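PDB 3MVG: ribosome inactivating type 1 protein from Iris hollandica, which belongs to the plant type 1 ribosome-inactivating proteins, single-chain members of a family that inactivates ribosomes. Local coordinates for residues Asn25-Gly30 with Leu66-Ala71; Asn118-Asp123 with Pro190-Ile195; Ile194-Thr199 with Lys221-Val226. All blocks are in the same frame, centred on the assembly; numbering follows the deposited sequence. Where two conformers were deposited one is given.

Contact 1: residues Asn25-Gly30 with Leu66-Ala71; sequences NRLSSG and LNRVNA. With SO4 (sulfate ion), chain C.
Arg68 reaches from the end of strand 61-67 to the last turn of helix 13-27 and takes hold of carbonyls at and just after the helix end. Its CB lies near Leu27 O. Arg68 CG sits beside the methyl CD2 of Leu27, 4.1 Å away. CD passes Arg26 O, and a bend at chi3 (62°) then turns the guanidinium across the helix end. Arg68 NE donates to Arg26 O at 3.0 Å. That oxygen receives the N-H in its carbonyl plane, but lies 23° out of the guanidinium plane. NH2 has two acceptors. Arg68 NH2 to Ser28 O is 2.9 Å; this oxygen lies in the guanidinium plane, but the donor stands above the carbonyl plane and the bond is bent (133°). Arg68 NH2 to sulfate O3 is also 2.9 Å, and nearly straight. Arg68 NH1 gives a second straight bond to sulfate O1, at 3.1 Å. NH1 also bonds to Gln47 O. The guanidinium is thus held along its edge, which fixes its rotation.

Beside the Arg68 chain, Leu27 CD1 packs on Ala71 CB at 3.8 Å, and Leu27 CD2 faces Leu66 CD2 at 4.3 Å. Ser28 OG accepts from Gly30 N in an ST turn, and Asn67 OD1 from Val69 N in an Asx turn. The contact joins the end of helix 13-27 to the turn between strands 61-67 and 72-78. Leu50 of strand 49-55 touches Leu27 and Arg68.

Contact 2: residues Asn118-Asp123 with Pro190-Ile195; sequences NRENID and PRVGII. Unlike the reference sequence in segment 190-195: Arg191 (reference Ser).
Pro190 sets its ring against the backbone of the 3-10 turn at Arg119 and Glu120. Pro190 CG lies 3.3 Å from Arg119 O, and CD approaches both that oxygen and Ile122 O. Water 1 joins the two backbones here, donating to Pro190 O at 2.9 Å and to Glu120 O at 2.8 Å. Helix 192-199 starts after Arg191, which packs on Phe241 of the second subunit. At the margin Val192 CG2 lies 4.2 Å from Glu120 OE1.

Ile195 makes the other large part of the apolar contact. Its CB points toward the turn. Ile195 has two conformers. In the one given, the chain is extended beyond CG1 (chi2 -166°), and CD1 reaches Arg119 and Glu120. Ile195 CD1 lies 4.1 Å above the guanidinium plane of Arg119, over its centre. CG2 lies near Arg119 NH1 on the same face. Arg119 NH1 bonds to Gln198 and NH2 to Gln112, and Tyr108 makes a cation-pi contact; together these probably fix the plane that Ile195 lies over.

The turn lies in the loop between helices 108-115 and 126-138. Helix 146-164 also touches it, through Ile153 and Gln157 at Arg119, and through Arg150 and Val154 at Ile122.

Contact 3: residues Ile194-Thr199 with Lys221-Val226; sequences IIDLQT and KLQVSV
Asp196 carries the polar part of this contact, bonding to the backbone of Gln223 at the end of strand 215-223. Ile194, two residues earlier, is on the other side of the helix and packs on Ile168 of helix 166-173.

The CB of Asp196 points toward the strand. CG is roughly anti to the backbone N (chi1 -155°), which carries OD1 to the strand backbone. Asp196 OD1 accepts from Gln223 N at 2.8 Å in an almost straight bond, on its anti side and 19° out of the carboxylate plane. Asp196 OD1 also lies 3.5 Å from Leu222 CA and 3.5 Å from Gln223 CG. Water 2 is 2.6 Å from Asp196 OD1 and 2.7 Å from Lys221 O, and so sits between carboxylate and strand. Lys221 NZ stays 5.8 Å from Asp196 OD1; their opposite charges may attract weakly, but they do not touch.

Leu197 adds the apolar part. Leu197 CD1 meets Leu222 CD1 at 4.0 Å, and Phe165 and Ile168 also touch the Leu197 side chain.

The axes of segments 194-199 and 221-223 come within 7.3 Å and run at 144°, nearer antiparallel than parallel. Strand 215-223 pairs with strand 229-234 in a two-stranded antiparallel hairpin, packed here against a helix of the ribosome-inactivating protein fold.

Contacts 2 and 3 are neighbours, with centres about 10 Å apart. They share Ile194 and Ile195 on helix 192-199, so this helix meets the 118-123 turn and the 221-226 strand end at once. Arg119 NH1 of contact 2 reaches Gln198 OE1 of contact 3 at 2.8 Å, a probable hydrogen bond. Val192 also packs on Gln223 and Val226. Contact 1 stands apart: its centre is about 25 Å from that of contact 2, across the chain's centre, and about 24 Å from that of contact 3. It alone includes the sulfate, which probably comes from the crystallisation liquor. Glycerol molecules, probably from crystallisation, lie near each of the three contacts.

Contact 1: residues Asn25-Gly30 with Leu66-Ala71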
loop_
_atom_site.group_PDB
_atom_site.type_symbol
_atom_site.label_atom_id
_atom_site.label_comp_id
_atom_site.label_asym_id
_atom_site.label_seq_id
_atom_site.Cartn_x
_atom_site.Cartn_y
_atom_site.Cartn_z
ATOM N N ASN A 25 -9.354 13.516 -2.248
ATOM C CA ASN A 25 -9.236 14.846 -2.850
ATOM C C ASN A 25 -10.471 15.714 -2.619
ATOM O O ASN A 25 -10.357 16.931 -2.438
ATOM C CB ASN A 25 -8.923 14.730 -4.346
ATOM C CG ASN A 25 -7.533 14.190 -4.616
ATOM O OD1 ASN A 25 -6.681 14.117 -3.736
ATOM N ND2 ASN A 25 -7.299 13.797 -5.861
ATOM N N ARG A 26 -11.642 15.090 -2.603
ATOM C CA ARG A 26 -12.889 15.805 -2.334
ATOM C C ARG A 26 -13.151 16.024 -0.844
ATOM O O ARG A 26 -13.756 17.023 -0.460
ATOM C CB ARG A 26 -14.085 15.088 -2.971
ATOM C CG ARG A 26 -14.012 14.878 -4.501
ATOM C CD ARG A 26 -14.160 16.162 -5.337
ATOM N NE ARG A 26 -12.976 17.024 -5.275
ATOM C CZ ARG A 26 -11.835 16.787 -5.917
ATOM N NH1 ARG A 26 -11.709 15.711 -6.694
ATOM N NH2 ARG A 26 -10.818 17.625 -5.786
ATOM N N LEU A 27 -12.729 15.079 -0.005
ATOM C CA LEU A 27 -12.846 15.230 1.447
ATOM C C LEU A 27 -11.966 16.357 1.956
ATOM O O LEU A 27 -12.389 17.162 2.778
ATOM C CB LEU A 27 -12.465 13.929 2.154
ATOM C CG LEU A 27 -13.470 12.786 2.017
ATOM C CD1 LEU A 27 -12.807 11.509 2.476
ATOM C CD2 LEU A 27 -14.723 13.052 2.842
ATOM N N SER A 28 -10.738 16.400 1.457
ATOM C CA SER A 28 -9.724 17.344 1.884
ATOM C C SER A 28 -10.178 18.800 1.808
ATOM O O SER A 28 -10.906 19.193 0.904
ATOM C CB SER A 28 -8.513 17.163 0.983
ATOM O OG SER A 28 -7.520 18.122 1.296
ATOM N N SER A 29 -9.708 19.596 2.766
ATOM C CA SER A 29 -9.886 21.049 2.725
ATOM C C SER A 29 -8.928 21.721 1.758
ATOM O O SER A 29 -9.037 22.919 1.533
ATOM C CB SER A 29 -9.653 21.650 4.107
ATOM O OG SER A 29 -8.268 21.679 4.418
ATOM N N GLY A 30 -7.955 20.976 1.242
ATOM C CA GLY A 30 -6.914 21.574 0.404
ATOM C C GLY A 30 -5.659 21.918 1.183
ATOM O O GLY A 30 -4.551 21.867 0.636
ATOM N N LEU A 66 -21.098 11.158 3.650
ATOM C CA LEU A 66 -19.968 11.382 4.532
ATOM C C LEU A 66 -19.943 12.825 4.996
ATOM O O LEU A 66 -20.363 13.735 4.283
ATOM C CB LEU A 66 -18.650 11.026 3.838
ATOM C CG LEU A 66 -18.268 9.540 3.860
ATOM C CD1 LEU A 66 -19.289 8.683 3.116
ATOM C CD2 LEU A 66 -16.869 9.350 3.286
ATOM N N ASN A 67 -19.467 13.011 6.220
ATOM C CA ASN A 67 -19.125 14.320 6.728
ATOM C C ASN A 67 -17.659 14.547 6.358
ATOM O O ASN A 67 -16.785 13.782 6.759
ATOM C CB ASN A 67 -19.334 14.345 8.238
ATOM C CG ASN A 67 -19.028 15.694 8.865
ATOM O OD1 ASN A 67 -18.611 16.640 8.197
ATOM N ND2 ASN A 67 -19.249 15.786 10.172
ATOM N N ARG A 68 -17.387 15.575 5.563
ATOM C CA ARG A 68 -16.013 15.872 5.169
ATOM C C ARG A 68 -15.105 16.194 6.363
ATOM O O ARG A 68 -13.900 15.983 6.297
ATOM C CB ARG A 68 -15.963 17.030 4.171
ATOM C CG ARG A 68 -16.586 16.732 2.806
ATOM C CD ARG A 68 -16.638 17.966 1.893
ATOM N NE ARG A 68 -15.300 18.477 1.591
ATOM C CZ ARG A 68 -14.883 19.728 1.780
ATOM N NH1 ARG A 68 -15.695 20.676 2.240
ATOM N NH2 ARG A 68 -13.632 20.042 1.466
ATOM N N VAL A 69 -15.684 16.697 7.449
ATOM C CA VAL A 69 -14.916 17.042 8.652
ATOM C C VAL A 69 -14.175 15.828 9.222
ATOM O O VAL A 69 -13.047 15.942 9.686
ATOM C CB VAL A 69 -15.825 17.717 9.727
ATOM C CG1 VAL A 69 -15.061 18.029 11.012
ATOM C CG2 VAL A 69 -16.444 18.983 9.168
ATOM N N ASN A 70 -14.806 14.659 9.177
ATOM C CA ASN A 70 -14.176 13.480 9.759
ATOM C C ASN A 70 -14.097 12.277 8.819
ATOM O O ASN A 70 -13.657 11.196 9.220
ATOM C CB ASN A 70 -14.828 13.107 11.103
ATOM C CG ASN A 70 -16.266 12.659 10.959
ATOM O OD1 ASN A 70 -16.828 12.642 9.861
ATOM N ND2 ASN A 70 -16.872 12.274 12.081
ATOM N N ALA A 71 -14.513 12.477 7.568
ATOM C CA ALA A 71 -14.519 11.424 6.534
ATOM C C ALA A 71 -15.401 10.229 6.889
ATOM O O ALA A 71 -15.223 9.139 6.341
ATOM C CB ALA A 71 -13.091 10.963 6.207
HETATM S S SO4 C . -13.344 23.717 2.854
HETATM O O1 SO4 C . -14.744 23.540 2.798
HETATM O O2 SO4 C . -12.716 23.653 4.115
HETATM O O3 SO4 C . -12.714 22.707 2.153
HETATM O O4 SO4 C . -13.115 24.986 2.179
#

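Contact 2: residues Asn118-Asp123 with Pro190-Ile195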
loop_
_atom_site.group_PDB
_atom_site.type_symbol
_atom_site.label_atom_id
_atom_site.label_comp_id
_atom_site.label_asym_id
_atom_site.label_seq_id
_atom_site.Cartn_x
_atom_site.Cartn_y
_atom_site.Cartn_z
ATOM N N ASN A 118 -18.301 -8.692 16.486
ATOM C CA ASN A 118 -17.155 -7.806 16.462
ATOM C C ASN A 118 -16.554 -7.796 15.059
ATOM O O ASN A 118 -16.589 -8.805 14.355
ATOM C CB ASN A 118 -16.162 -8.278 17.520
ATOM C CG ASN A 118 -14.741 -7.996 17.162
ATOM O OD1 ASN A 118 -14.309 -6.849 17.105
ATOM N ND2 ASN A 118 -13.983 -9.055 16.956
ATOM N N ARG A 119 -16.010 -6.657 14.643
ATOM C CA ARG A 119 -15.486 -6.564 13.283
ATOM C C ARG A 119 -14.239 -7.423 13.031
ATOM O O ARG A 119 -13.906 -7.699 11.877
ATOM C CB ARG A 119 -15.304 -5.113 12.847
ATOM C CG ARG A 119 -14.179 -4.352 13.502
ATOM C CD ARG A 119 -14.436 -2.881 13.285
ATOM N NE ARG A 119 -13.388 -1.986 13.760
ATOM C CZ ARG A 119 -13.243 -1.585 15.021
ATOM N NH1 ARG A 119 -12.276 -0.733 15.323
ATOM N NH2 ARG A 119 -14.039 -2.041 15.979
ATOM N N GLU A 120 -13.590 -7.898 14.095
ATOM C CA GLU A 120 -12.521 -8.892 13.958
ATOM C C GLU A 120 -13.025 -10.172 13.297
ATOM O O GLU A 120 -12.232 -10.956 12.779
ATOM C CB GLU A 120 -11.894 -9.237 15.316
ATOM C CG GLU A 120 -10.929 -8.203 15.857
ATOM C CD GLU A 120 -10.397 -8.534 17.242
ATOM O OE1 GLU A 120 -9.977 -9.689 17.472
ATOM O OE2 GLU A 120 -10.384 -7.623 18.095
ATOM N N ASN A 121 -14.342 -10.376 13.323
ATOM C CA ASN A 121 -14.958 -11.591 12.785
ATOM C C ASN A 121 -15.774 -11.376 11.506
ATOM O O ASN A 121 -16.565 -12.234 11.109
ATOM C CB ASN A 121 -15.803 -12.270 13.874
ATOM C CG ASN A 121 -14.999 -12.570 15.129
ATOM O OD1 ASN A 121 -13.872 -13.059 15.057
ATOM N ND2 ASN A 121 -15.572 -12.263 16.284
ATOM N N ILE A 122 -15.553 -10.235 10.855
ATOM C CA ILE A 122 -16.290 -9.859 9.646
ATOM C C ILE A 122 -15.329 -9.731 8.467
ATOM O O ILE A 122 -14.412 -8.909 8.488
ATOM C CB ILE A 122 -17.082 -8.547 9.861
ATOM C CG1 ILE A 122 -18.190 -8.773 10.904
ATOM C CG2 ILE A 122 -17.641 -8.015 8.528
ATOM C CD1 ILE A 122 -18.900 -7.506 11.367
ATOM N N ASP A 123 -15.536 -10.566 7.448
ATOM C CA ASP A 123 -14.697 -10.556 6.236
ATOM C C ASP A 123 -14.757 -9.209 5.528
ATOM O O ASP A 123 -15.831 -8.622 5.393
ATOM C CB ASP A 123 -15.150 -11.624 5.227
ATOM C CG ASP A 123 -14.773 -13.038 5.629
ATOM O OD1 ASP A 123 -13.945 -13.231 6.531
ATOM O OD2 ASP A 123 -15.312 -13.971 4.998
ATOM N N PRO A 190 -9.915 -7.839 9.740
ATOM C CA PRO A 190 -8.980 -6.869 10.302
ATOM C C PRO A 190 -8.358 -7.391 11.582
ATOM O O PRO A 190 -9.057 -7.926 12.445
ATOM C CB PRO A 190 -9.852 -5.641 10.566
ATOM C CG PRO A 190 -11.223 -6.179 10.729
ATOM C CD PRO A 190 -11.303 -7.341 9.777
ATOM N N ARG A 191 -7.039 -7.248 11.662
ATOM C CA ARG A 191 -6.250 -7.710 12.790
ATOM C C ARG A 191 -6.394 -6.733 13.966
ATOM O O ARG A 191 -6.929 -5.631 13.806
ATOM C CB ARG A 191 -4.786 -7.849 12.350
ATOM C CG ARG A 191 -4.154 -6.526 11.963
ATOM C CD ARG A 191 -2.781 -6.632 11.312
ATOM N NE ARG A 191 -2.854 -6.729 9.858
ATOM C CZ ARG A 191 -2.777 -7.864 9.171
ATOM N NH1 ARG A 191 -2.633 -9.025 9.796
ATOM N NH2 ARG A 191 -2.861 -7.846 7.857
ATOM N N VAL A 192 -5.935 -7.143 15.149
ATOM C CA VAL A 192 -5.829 -6.258 16.310
ATOM C C VAL A 192 -5.062 -4.975 15.938
ATOM O O VAL A 192 -5.361 -3.880 16.433
ATOM C CB VAL A 192 -5.168 -7.012 17.501
ATOM C CG1 VAL A 192 -4.674 -6.059 18.577
ATOM C CG2 VAL A 192 -6.148 -8.033 18.082
ATOM N N GLY A 193 -4.088 -5.127 15.044
ATOM C CA GLY A 193 -3.300 -4.013 14.537
ATOM C C GLY A 193 -4.132 -3.010 13.763
ATOM O O GLY A 193 -4.018 -1.809 13.979
ATOM N N ILE A 194 -4.966 -3.504 12.852
ATOM C CA ILE A 194 -5.809 -2.634 12.034
ATOM C C ILE A 194 -6.825 -1.916 12.908
ATOM O O ILE A 194 -7.074 -0.725 12.743
ATOM C CB ILE A 194 -6.555 -3.429 10.948
ATOM C CG1 ILE A 194 -5.602 -3.815 9.818
ATOM C CG2 ILE A 194 -7.719 -2.617 10.400
ATOM C CD1 ILE A 194 -6.273 -4.563 8.690
ATOM N N ILE A 195 -7.401 -2.648 13.852
ATOM C CA ILE A 195 -8.387 -2.073 14.752
ATOM C C ILE A 195 -7.800 -0.965 15.632
ATOM O O ILE A 195 -8.440 0.064 15.856
ATOM C CB ILE A 195 -9.055 -3.167 15.603
ATOM C CG1 ILE A 195 -9.910 -4.063 14.708
ATOM C CG2 ILE A 195 -9.909 -2.561 16.693
ATOM C CD1 ILE A 195 -10.849 -4.947 15.470
HETATM O O HOH W 1 -9.477 -10.739 12.904
#

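Contact 3: residues Ile194-Thr199 with Lys221-Val226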
loop_
_atom_site.group_PDB
_atom_site.type_symbol
_atom_site.label_atom_id
_atom_site.label_comp_id
_atom_site.label_asym_id
_atom_site.label_seq_id
_atom_site.Cartn_x
_atom_site.Cartn_y
_atom_site.Cartn_z
ATOM N N ILE A 194 -4.966 -3.504 12.852
ATOM C CA ILE A 194 -5.809 -2.634 12.034
ATOM C C ILE A 194 -6.825 -1.916 12.908
ATOM O O ILE A 194 -7.074 -0.725 12.743
ATOM C CB ILE A 194 -6.555 -3.429 10.948
ATOM C CG1 ILE A 194 -5.602 -3.815 9.818
ATOM C CG2 ILE A 194 -7.719 -2.617 10.400
ATOM C CD1 ILE A 194 -6.273 -4.563 8.690
ATOM N N ILE A 195 -7.401 -2.648 13.852
ATOM C CA ILE A 195 -8.387 -2.073 14.752
ATOM C C ILE A 195 -7.800 -0.965 15.632
ATOM O O ILE A 195 -8.440 0.064 15.856
ATOM C CB ILE A 195 -9.055 -3.167 15.603
ATOM C CG1 ILE A 195 -9.910 -4.063 14.708
ATOM C CG2 ILE A 195 -9.909 -2.561 16.693
ATOM C CD1 ILE A 195 -10.849 -4.947 15.470
ATOM N N ASP A 196 -6.577 -1.173 16.117
ATOM C CA ASP A 196 -5.910 -0.177 16.954
ATOM C C ASP A 196 -5.524 1.051 16.143
ATOM O O ASP A 196 -5.564 2.173 16.642
ATOM C CB ASP A 196 -4.698 -0.766 17.667
ATOM C CG ASP A 196 -4.369 -0.025 18.938
ATOM O OD1 ASP A 196 -3.172 0.124 19.233
ATOM O OD2 ASP A 196 -5.308 0.419 19.640
ATOM N N LEU A 197 -5.185 0.839 14.878
ATOM C CA LEU A 197 -4.916 1.943 13.989
ATOM C C LEU A 197 -6.168 2.822 13.841
ATOM O O LEU A 197 -6.121 4.041 14.035
ATOM C CB LEU A 197 -4.442 1.395 12.652
ATOM C CG LEU A 197 -3.858 2.393 11.673
ATOM C CD1 LEU A 197 -2.614 3.076 12.249
ATOM C CD2 LEU A 197 -3.530 1.666 10.381
ATOM N N GLN A 198 -7.304 2.183 13.555
ATOM C CA GLN A 198 -8.579 2.884 13.436
ATOM C C GLN A 198 -8.892 3.695 14.692
ATOM O O GLN A 198 -9.304 4.848 14.607
ATOM C CB GLN A 198 -9.723 1.900 13.167
ATOM C CG GLN A 198 -9.627 1.164 11.841
ATOM C CD GLN A 198 -10.635 0.037 11.732
ATOM O OE1 GLN A 198 -11.372 -0.252 12.674
ATOM N NE2 GLN A 198 -10.675 -0.604 10.581
ATOM N N THR A 199 -8.691 3.075 15.859
ATOM C CA THR A 199 -8.957 3.708 17.161
ATOM C C THR A 199 -8.109 4.960 17.397
ATOM O O THR A 199 -8.525 5.874 18.111
ATOM C CB THR A 199 -8.699 2.686 18.308
ATOM O OG1 THR A 199 -9.486 1.507 18.090
ATOM C CG2 THR A 199 -9.009 3.265 19.685
ATOM N N LYS A 221 1.699 4.771 21.013
ATOM C CA LYS A 221 1.883 3.326 20.982
ATOM C C LYS A 221 0.727 2.668 20.234
ATOM O O LYS A 221 -0.438 2.974 20.482
ATOM C CB LYS A 221 1.987 2.764 22.399
ATOM C CG LYS A 221 2.283 1.269 22.444
ATOM C CD LYS A 221 2.267 0.717 23.869
ATOM C CE LYS A 221 0.868 0.738 24.475
ATOM N NZ LYS A 221 0.012 -0.378 24.016
ATOM N N LEU A 222 1.074 1.764 19.324
ATOM C CA LEU A 222 0.092 1.014 18.542
ATOM C C LEU A 222 0.323 -0.478 18.668
ATOM O O LEU A 222 1.458 -0.944 18.615
ATOM C CB LEU A 222 0.171 1.390 17.060
ATOM C CG LEU A 222 -0.176 2.816 16.634
ATOM C CD1 LEU A 222 0.098 2.973 15.149
ATOM C CD2 LEU A 222 -1.622 3.158 16.945
ATOM N N GLN A 223 -0.763 -1.226 18.817
ATOM C CA GLN A 223 -0.693 -2.677 18.721
ATOM C C GLN A 223 -0.455 -3.086 17.281
ATOM O O GLN A 223 -1.076 -2.540 16.366
ATOM C CB GLN A 223 -2.000 -3.316 19.190
ATOM C CG GLN A 223 -2.391 -2.972 20.609
ATOM C CD GLN A 223 -1.464 -3.559 21.662
ATOM O OE1 GLN A 223 -0.934 -4.667 21.513
ATOM N NE2 GLN A 223 -1.273 -2.820 22.741
ATOM N N VAL A 224 0.446 -4.038 17.071
ATOM C CA VAL A 224 0.537 -4.699 15.770
ATOM C C VAL A 224 -0.054 -6.106 15.861
ATOM O O VAL A 224 -0.331 -6.738 14.844
ATOM C CB VAL A 224 1.974 -4.710 15.188
ATOM C CG1 VAL A 224 2.442 -3.284 14.909
ATOM C CG2 VAL A 224 2.948 -5.427 16.106
ATOM N N SER A 225 -0.239 -6.573 17.095
ATOM C CA SER A 225 -0.853 -7.861 17.415
ATOM C C SER A 225 -1.306 -7.775 18.868
ATOM O O SER A 225 -1.151 -6.732 19.501
ATOM C CB SER A 225 0.160 -8.993 17.248
ATOM O OG SER A 225 1.240 -8.822 18.150
ATOM N N VAL A 226 -1.853 -8.861 19.407
ATOM C CA VAL A 226 -2.233 -8.880 20.822
ATOM C C VAL A 226 -1.011 -8.625 21.714
ATOM O O VAL A 226 -1.084 -7.848 22.670
ATOM C CB VAL A 226 -2.932 -10.212 21.217
ATOM C CG1 VAL A 226 -3.306 -10.218 22.698
ATOM C CG2 VAL A 226 -4.174 -10.443 20.364
HETATM O O HOH W 2 -2.615 1.549 21.369
#